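PDB 5HAX: nucleoporin NUP170 from Chaetomium thermophilum, which probably serves as a scaffold nucleoporin of the nuclear pore complex inner ring, combining a beta-propeller with a helical domain. Local coordinates for residues A531-Q536 / N554-A559; I493-L498 / R550-L555. All blocks are in the same frame, centred on the assembly; numbering follows the deposited sequence.

How the interactions relate
Interactions 1 and 2 lie with their centres about 6 Å apart in the helical part of the chain, about 26 to 27 Å from the chain centre. Both use helix 549-562 and share N554 and L555; the partner is helix 522-533 in interaction 1 and helix 490-501 in interaction 2. Several close approaches join them. L498 CD2 of interaction 2 comes within 3.6 Å of A556 N, V532 CG2 of interaction 1 meets F494 CD1 at 4.0 Å, and E553 CG lies 3.4 Å from V532 O. The two contacts therefore belong to one three-helix junction, in which V532 touches both of the other helices.

Interaction 1 (A531-Q536 / N554-A559); sequences AVACGQ and NLARAA
A helix C-terminus closed by a Schellman motif packs here against the side of a second helix: V532 and A533, on the last turn of helix 522-533, meet A556 of helix 549-562. Two alanines let the backbones come close, and the CA atoms of A533 and A556 are 5.1 Å apart. The A556 methyl sits over the V532-A533 step. It meets V532 CG1 at 3.7 Å; a chi1 of 173° puts this branch anti to the V532 backbone N, on the side of helix 549-562, while CG2, anti to the carbonyl carbon, lies toward F494 of helix 490-501. The same A556 CB is 3.6 Å from A533 N and 4.0 Å from A533 CB. The A533 methyl also rests 3.9 Å from R557 N, which sets it against main chain as well as side chain.

Beyond A533 the chain leaves the helix through the Schellman motif, and C534 to Q536 do not touch the 554-559 segment. Q536 N bonds to A531 O at 2.9 Å and G535 N to V532 O at the same length, with G535 at a positive phi of 97°, the C-prime position of the motif. C534, the first residue beyond helical geometry, faces L635 and F638 of helix 622-640.

R557 contributes mainly its backbone. Its side chain leads off, NH1 making a weak hydrogen bond to N642, and N554 OD1 lies over one face of the guanidinium, near its edge and 3.0 Å from the plane, without forming a hydrogen bond to NH2.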
loop_
_atom_site.group_PDB
_atom_site.type_symbol
_atom_site.label_atom_id
_atom_site.label_comp_id
_atom_site.label_asym_id
_atom_site.label_seq_id
_atom_site.Cartn_x
_atom_site.Cartn_y
_atom_site.Cartn_z
ATOM N N ALA A 531 -10.389 13.471 -15.749
ATOM C CA ALA A 531 -10.143 12.032 -15.700
ATOM C C ALA A 531 -11.435 11.247 -15.888
ATOM O O ALA A 531 -11.497 10.318 -16.702
ATOM C CB ALA A 531 -9.475 11.663 -14.377
ATOM N N VAL A 532 -12.483 11.605 -15.138
ATOM C CA VAL A 532 -13.770 10.931 -15.290
ATOM C C VAL A 532 -14.284 11.092 -16.715
ATOM O O VAL A 532 -14.784 10.136 -17.321
ATOM C CB VAL A 532 -14.786 11.469 -14.263
ATOM C CG1 VAL A 532 -16.179 10.897 -14.526
ATOM C CG2 VAL A 532 -14.336 11.142 -12.847
ATOM N N ALA A 533 -14.174 12.301 -17.270
ATOM C CA ALA A 533 -14.600 12.526 -18.648
ATOM C C ALA A 533 -13.870 11.609 -19.618
ATOM O O ALA A 533 -14.436 11.217 -20.645
ATOM C CB ALA A 533 -14.374 13.987 -19.033
ATOM N N CYS A 534 -12.626 11.248 -19.311
ATOM C CA CYS A 534 -11.833 10.363 -20.151
ATOM C C CYS A 534 -12.055 8.889 -19.832
ATOM O O CYS A 534 -11.344 8.038 -20.375
ATOM C CB CYS A 534 -10.346 10.709 -20.015
ATOM S SG CYS A 534 -9.901 12.311 -20.717
ATOM N N GLY A 535 -13.015 8.568 -18.966
ATOM C CA GLY A 535 -13.361 7.193 -18.668
ATOM C C GLY A 535 -12.730 6.621 -17.419
ATOM O O GLY A 535 -12.950 5.440 -17.126
ATOM N N GLN A 536 -11.955 7.407 -16.675
ATOM C CA GLN A 536 -11.365 6.905 -15.443
ATOM C C GLN A 536 -12.445 6.705 -14.388
ATOM O O GLN A 536 -13.374 7.509 -14.264
ATOM C CB GLN A 536 -10.293 7.868 -14.933
ATOM C CG GLN A 536 -9.113 8.036 -15.882
ATOM C CD GLN A 536 -8.226 6.806 -15.944
ATOM O OE1 GLN A 536 -8.497 5.794 -15.296
ATOM N NE2 GLN A 536 -7.155 6.892 -16.721
ATOM N N ASN A 554 -20.445 12.797 -19.409
ATOM C CA ASN A 554 -20.885 14.059 -19.995
ATOM C C ASN A 554 -21.023 15.139 -18.929
ATOM O O ASN A 554 -20.739 16.314 -19.187
ATOM C CB ASN A 554 -22.204 13.860 -20.743
ATOM C CG ASN A 554 -22.016 13.171 -22.083
ATOM O OD1 ASN A 554 -20.987 13.335 -22.741
ATOM N ND2 ASN A 554 -23.012 12.398 -22.495
ATOM N N LEU A 555 -21.466 14.762 -17.727
ATOM C CA LEU A 555 -21.462 15.705 -16.614
ATOM C C LEU A 555 -20.041 16.121 -16.260
ATOM O O LEU A 555 -19.774 17.302 -16.003
ATOM C CB LEU A 555 -22.146 15.089 -15.393
ATOM C CG LEU A 555 -23.561 15.563 -15.062
ATOM C CD1 LEU A 555 -24.097 14.789 -13.870
ATOM C CD2 LEU A 555 -23.587 17.056 -14.781
ATOM N N ALA A 556 -19.116 15.158 -16.237
ATOM C CA ALA A 556 -17.717 15.476 -15.975
ATOM C C ALA A 556 -17.169 16.437 -17.022
ATOM O O ALA A 556 -16.433 17.374 -16.691
ATOM C CB ALA A 556 -16.893 14.189 -15.934
ATOM N N ARG A 557 -17.514 16.218 -18.295
ATOM C CA ARG A 557 -17.153 17.175 -19.338
ATOM C C ARG A 557 -17.727 18.554 -19.039
ATOM O O ARG A 557 -17.033 19.568 -19.182
ATOM C CB ARG A 557 -17.644 16.680 -20.700
ATOM C CG ARG A 557 -17.566 17.723 -21.815
ATOM C CD ARG A 557 -18.128 17.195 -23.126
ATOM N NE ARG A 557 -19.541 16.838 -23.023
ATOM C CZ ARG A 557 -20.290 16.440 -24.048
ATOM N NH1 ARG A 557 -19.767 16.347 -25.265
ATOM N NH2 ARG A 557 -21.567 16.135 -23.858
ATOM N N ALA A 558 -18.997 18.611 -18.630
ATOM C CA ALA A 558 -19.626 19.895 -18.342
ATOM C C ALA A 558 -18.931 20.603 -17.186
ATOM O O ALA A 558 -18.798 21.833 -17.190
ATOM C CB ALA A 558 -21.109 19.694 -18.034
ATOM N N ALA A 559 -18.479 19.844 -16.186
ATOM C CA ALA A 559 -17.782 20.450 -15.057
ATOM C C ALA A 559 -16.405 20.953 -15.469
ATOM O O ALA A 559 -15.949 21.999 -14.993
ATOM C CB ALA A 559 -17.664 19.442 -13.914
#

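Interaction 2 (I493-L498 / R550-L555); sequences IFAKAL and RNTENL
T552 and L555, one turn apart on helix 549-562, pack on A495 and L498 of helix 490-501 in a steep helix-helix crossing of the helical domain. The local axes approach to 9.5 Å with 107° between their directions, and the nearest CA atoms, those of L498 and T552, are 6.0 Å apart. No hydrogen bond spans the contact.

T552 divides its two branches. CG2 lies anti to the backbone N and points its methyl at helix 490-501, coming to 3.6 Å from A495 O and, more loosely, 4.4 Å from A495 CB. OG1, set beside the backbone N instead, turns back along its own helix and hydrogen-bonds M548 O. The hydroxyl is thus satisfied at home while the methyl faces the partner.

L498 and L555 both have first torsions away from the staggered values; for the buried L498 this may reflect close packing. Its chi1 of -97° and chi2 of 52° together bring CD2 against the other helix, 4.0 Å from L555 C and 4.2 Å from L555 CB. L555 reaches the end of the 493-498 segment with CD1, 3.3 Å from L498 O, a tight methyl-to-carbonyl approach. The second L498 methyl turns back along its own helix: CD1 sits over the outer part of one F494 ring face, 3.7 Å from the ring plane, and that ring in turn meets F516 edge-to-face.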
loop_
_atom_site.group_PDB
_atom_site.type_symbol
_atom_site.label_atom_id
_atom_site.label_comp_id
_atom_site.label_asym_id
_atom_site.label_seq_id
_atom_site.Cartn_x
_atom_site.Cartn_y
_atom_site.Cartn_z
ATOM N N ILE A 493 -14.845 8.928 -6.034
ATOM C CA ILE A 493 -15.812 9.754 -5.316
ATOM C C ILE A 493 -16.452 10.760 -6.263
ATOM O O ILE A 493 -17.674 10.954 -6.262
ATOM C CB ILE A 493 -15.128 10.461 -4.132
ATOM C CG1 ILE A 493 -14.614 9.432 -3.119
ATOM C CG2 ILE A 493 -16.085 11.450 -3.464
ATOM C CD1 ILE A 493 -13.671 10.015 -2.086
ATOM N N PHE A 494 -15.632 11.426 -7.076
ATOM C CA PHE A 494 -16.149 12.436 -7.991
ATOM C C PHE A 494 -17.142 11.829 -8.975
ATOM O O PHE A 494 -18.214 12.397 -9.216
ATOM C CB PHE A 494 -14.992 13.105 -8.730
ATOM C CG PHE A 494 -15.386 14.348 -9.470
ATOM C CD1 PHE A 494 -15.560 14.328 -10.844
ATOM C CD2 PHE A 494 -15.586 15.537 -8.791
ATOM C CE1 PHE A 494 -15.923 15.472 -11.525
ATOM C CE2 PHE A 494 -15.948 16.684 -9.467
ATOM C CZ PHE A 494 -16.118 16.651 -10.836
ATOM N N ALA A 495 -16.809 10.668 -9.543
ATOM C CA ALA A 495 -17.714 10.013 -10.480
ATOM C C ALA A 495 -19.015 9.606 -9.799
ATOM O O ALA A 495 -20.104 9.800 -10.354
ATOM C CB ALA A 495 -17.031 8.792 -11.095
ATOM N N LYS A 496 -18.923 9.035 -8.596
ATOM C CA LYS A 496 -20.122 8.626 -7.871
ATOM C C LYS A 496 -20.997 9.828 -7.540
ATOM O O LYS A 496 -22.219 9.786 -7.725
ATOM C CB LYS A 496 -19.722 7.879 -6.599
ATOM C CG LYS A 496 -20.877 7.273 -5.810
ATOM C CD LYS A 496 -21.208 5.862 -6.273
ATOM C CE LYS A 496 -22.003 5.113 -5.213
ATOM N NZ LYS A 496 -22.263 3.698 -5.595
ATOM N N ALA A 497 -20.387 10.912 -7.054
ATOM C CA ALA A 497 -21.145 12.115 -6.722
ATOM C C ALA A 497 -21.853 12.674 -7.950
ATOM O O ALA A 497 -23.037 13.024 -7.893
ATOM C CB ALA A 497 -20.217 13.163 -6.111
ATOM N N LEU A 498 -21.139 12.764 -9.075
ATOM C CA LEU A 498 -21.761 13.230 -10.310
ATOM C C LEU A 498 -22.886 12.304 -10.751
ATOM O O LEU A 498 -23.893 12.769 -11.300
ATOM C CB LEU A 498 -20.713 13.352 -11.415
ATOM C CG LEU A 498 -20.117 14.742 -11.647
ATOM C CD1 LEU A 498 -19.590 15.354 -10.356
ATOM C CD2 LEU A 498 -19.021 14.664 -12.695
ATOM N N ARG A 550 -22.346 7.166 -19.565
ATOM C CA ARG A 550 -22.217 8.227 -20.560
ATOM C C ARG A 550 -22.664 9.567 -19.987
ATOM O O ARG A 550 -22.042 10.602 -20.257
ATOM C CB ARG A 550 -23.022 7.895 -21.818
ATOM C CG ARG A 550 -22.993 9.015 -22.869
ATOM C CD ARG A 550 -23.771 8.663 -24.134
ATOM N NE ARG A 550 -25.222 8.709 -23.935
ATOM C CZ ARG A 550 -26.032 9.657 -24.405
ATOM N NH1 ARG A 550 -27.335 9.587 -24.157
ATOM N NH2 ARG A 550 -25.563 10.670 -25.126
ATOM N N ASN A 551 -23.742 9.569 -19.200
ATOM C CA ASN A 551 -24.208 10.807 -18.587
ATOM C C ASN A 551 -23.223 11.308 -17.538
ATOM O O ASN A 551 -23.000 12.517 -17.417
ATOM C CB ASN A 551 -25.590 10.600 -17.971
ATOM C CG ASN A 551 -26.682 10.465 -19.017
ATOM O OD1 ASN A 551 -26.688 11.175 -20.023
ATOM N ND2 ASN A 551 -27.615 9.550 -18.781
ATOM N N THR A 552 -22.626 10.394 -16.771
ATOM C CA THR A 552 -21.616 10.794 -15.796
ATOM C C THR A 552 -20.407 11.407 -16.488
ATOM O O THR A 552 -19.893 12.444 -16.053
ATOM C CB THR A 552 -21.196 9.592 -14.948
ATOM O OG1 THR A 552 -22.338 9.070 -14.258
ATOM C CG2 THR A 552 -20.130 9.988 -13.929
ATOM N N GLU A 553 -19.941 10.780 -17.570
ATOM C CA GLU A 553 -18.817 11.332 -18.317
ATOM C C GLU A 553 -19.187 12.648 -18.988
ATOM O O GLU A 553 -18.336 13.536 -19.122
ATOM C CB GLU A 553 -18.331 10.317 -19.351
ATOM C CG GLU A 553 -17.713 9.064 -18.738
ATOM C CD GLU A 553 -17.326 8.028 -19.778
ATOM O OE1 GLU A 553 -17.409 8.333 -20.988
ATOM O OE2 GLU A 553 -16.939 6.908 -19.383
ATOM N N ASN A 554 -20.445 12.797 -19.409
ATOM C CA ASN A 554 -20.885 14.059 -19.995
ATOM C C ASN A 554 -21.023 15.139 -18.929
ATOM O O ASN A 554 -20.739 16.314 -19.187
ATOM C CB ASN A 554 -22.204 13.860 -20.743
ATOM C CG ASN A 554 -22.016 13.171 -22.083
ATOM O OD1 ASN A 554 -20.987 13.335 -22.741
ATOM N ND2 ASN A 554 -23.012 12.398 -22.495
ATOM N N LEU A 555 -21.466 14.762 -17.727
ATOM C CA LEU A 555 -21.462 15.705 -16.614
ATOM C C LEU A 555 -20.041 16.121 -16.260
ATOM O O LEU A 555 -19.774 17.302 -16.003
ATOM C CB LEU A 555 -22.146 15.089 -15.393
ATOM C CG LEU A 555 -23.561 15.563 -15.062
ATOM C CD1 LEU A 555 -24.097 14.789 -13.870
ATOM C CD2 LEU A 555 -23.587 17.056 -14.781
#